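Local coordinates for protein 7,8-dihydro-6-hydroxymethylpterin pyrophosphokinase-dihydropteroate synthase (PDB 6JWS) that probably makes 7,8-dihydropteroate for folate biosynthesis, first pyrophosphorylating 6-hydroxymethyl-7,8-dihydropterin with ATP and then coupling the product to 4-aminobenzoate, at residues Leu517-Asn521 and Lys522-Val526. The protein carries 1 engineered substitution. Numbering follows the deposited sequence.
Sequences LKKKN and KFYSV
K518 and F523 form a single antiparallel bridge, where the chain doubles back through K520 and N521 and runs at 159° to its former direction. Two backbone bonds flank the pair: K519 N gives its hydrogen to K522 O at 2.7 Å, nearly straight at 169°, and Y524 N donates to L517 O, also at 2.7 Å. L517 O is used further: a water donates to it and to Y524 O, and F523 CA approaches it at 3.4 Å in a CA-H...O contact. This hairpin-like turn leads into strand 525-529 of the TIM barrel of the pterin-binding (DHPS) domain, reaching out to helix 30-44 of the HPPK part, where the F523 ring stacks on H39. On the same side as that ring, K518 lays CG obliquely against F523 CD1 and CE1 before its bent chain carries NZ off to N565 O. K519 and Y524 occupy the other side. Three bends in the K519 chain bring NZ to the ring edge in plane, where it donates to Y524 OH at 2.6 Å. L517, with CG beside its backbone N (chi1 -59°), crosses V526 at about a right angle, CD1 to CG1 3.8 Å, and also packs on F489 and L501.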
loop_
_atom_site.group_PDB
_atom_site.type_symbol
_atom_site.label_atom_id
_atom_site.label_comp_id
_atom_site.label_asym_id
_atom_site.label_seq_id
_atom_site.Cartn_x
_atom_site.Cartn_y
_atom_site.Cartn_z
ATOM N N LEU B 517 29.052 22.388 8.039
ATOM C CA LEU B 517 28.699 20.969 7.915
ATOM C C LEU B 517 29.954 20.121 7.711
ATOM O O LEU B 517 29.866 18.900 7.549
ATOM C CB LEU B 517 27.754 20.731 6.734
ATOM C CG LEU B 517 26.423 21.471 6.767
ATOM C CD1 LEU B 517 25.736 21.356 5.415
ATOM C CD2 LEU B 517 25.542 20.938 7.889
ATOM N N LYS B 518 31.110 20.790 7.715
ATOM C CA LYS B 518 32.404 20.178 7.462
ATOM C C LYS B 518 33.394 20.639 8.530
ATOM O O LYS B 518 33.492 21.825 8.833
ATOM C CB LYS B 518 32.879 20.591 6.067
ATOM C CG LYS B 518 32.507 19.619 4.956
ATOM C CD LYS B 518 32.431 20.177 3.547
ATOM C CE LYS B 518 33.503 21.171 3.157
ATOM N NZ LYS B 518 32.882 22.416 2.642
ATOM N N LYS B 519 34.090 19.677 9.133
ATOM C CA LYS B 519 35.240 19.966 9.974
ATOM C C LYS B 519 36.432 19.164 9.457
ATOM O O LYS B 519 36.332 18.495 8.432
ATOM C CB LYS B 519 34.923 19.636 11.433
ATOM C CG LYS B 519 33.964 20.592 12.123
ATOM C CD LYS B 519 34.230 20.725 13.608
ATOM C CE LYS B 519 33.932 19.472 14.405
ATOM N NZ LYS B 519 32.654 19.600 15.143
ATOM N N LYS B 520 37.551 19.230 10.183
ATOM C CA LYS B 520 38.784 18.546 9.817
ATOM C C LYS B 520 38.552 17.040 9.678
ATOM O O LYS B 520 39.117 16.412 8.786
ATOM C CB LYS B 520 39.902 18.870 10.820
ATOM C CG LYS B 520 40.666 20.170 10.573
ATOM C CD LYS B 520 41.655 20.537 11.676
ATOM C CE LYS B 520 41.341 21.828 12.411
ATOM N NZ LYS B 520 40.110 21.736 13.231
ATOM N N ASN B 521 37.708 16.470 10.551
ATOM C CA ASN B 521 37.485 15.030 10.588
ATOM C C ASN B 521 35.989 14.695 10.485
ATOM O O ASN B 521 35.625 13.579 10.104
ATOM C CB ASN B 521 38.205 14.375 11.775
ATOM C CG ASN B 521 38.387 12.873 11.632
ATOM O OD1 ASN B 521 38.567 12.354 10.529
ATOM N ND2 ASN B 521 38.364 12.158 12.750
ATOM N N LYS B 522 35.121 15.674 10.765
ATOM C CA LYS B 522 33.688 15.430 10.841
ATOM C C LYS B 522 32.986 15.977 9.602
ATOM O O LYS B 522 33.335 17.043 9.102
ATOM C CB LYS B 522 33.093 16.148 12.058
ATOM C CG LYS B 522 32.949 15.299 13.306
ATOM C CD LYS B 522 31.917 14.208 13.155
ATOM C CE LYS B 522 30.562 14.575 13.720
ATOM N NZ LYS B 522 30.580 14.673 15.200
ATOM N N PHE B 523 31.965 15.242 9.152
ATOM C CA PHE B 523 30.939 15.782 8.274
ATOM C C PHE B 523 29.611 15.744 9.021
ATOM O O PHE B 523 29.406 14.882 9.875
ATOM C CB PHE B 523 30.856 15.006 6.958
ATOM C CG PHE B 523 32.047 15.131 6.039
ATOM C CD1 PHE B 523 32.165 16.196 5.162
ATOM C CD2 PHE B 523 33.035 14.153 6.018
ATOM C CE1 PHE B 523 33.254 16.305 4.312
ATOM C CE2 PHE B 523 34.120 14.258 5.166
ATOM C CZ PHE B 523 34.227 15.332 4.312
ATOM N N TYR B 524 28.726 16.700 8.703
ATOM C CA TYR B 524 27.370 16.660 9.228
ATOM C C TYR B 524 26.353 16.589 8.094
ATOM O O TYR B 524 26.555 17.159 7.021
ATOM C CB TYR B 524 27.066 17.873 10.112
ATOM C CG TYR B 524 27.956 18.002 11.317
ATOM C CD1 TYR B 524 27.633 17.377 12.511
ATOM C CD2 TYR B 524 29.118 18.759 11.270
ATOM C CE1 TYR B 524 28.430 17.504 13.639
ATOM C CE2 TYR B 524 29.931 18.900 12.388
ATOM C CZ TYR B 524 29.589 18.260 13.572
ATOM O OH TYR B 524 30.388 18.386 14.670
ATOM N N SER B 525 25.232 15.916 8.387
ATOM C CA SER B 525 24.158 15.764 7.425
ATOM C C SER B 525 23.213 16.948 7.513
ATOM O O SER B 525 23.204 17.681 8.500
ATOM C CB SER B 525 23.451 14.482 7.671
ATOM O OG SER B 525 24.318 13.426 7.326
ATOM N N VAL B 526 22.371 17.091 6.488
ATOM C CA VAL B 526 21.578 18.295 6.360
ATOM C C VAL B 526 20.276 17.963 5.646
ATOM O O VAL B 526 20.289 17.235 4.647
ATOM C CB VAL B 526 22.359 19.408 5.636
ATOM C CG1 VAL B 526 22.988 18.949 4.316
ATOM C CG2 VAL B 526 21.507 20.666 5.464
HETATM O O HOH W 1 28.779 17.302 5.369
#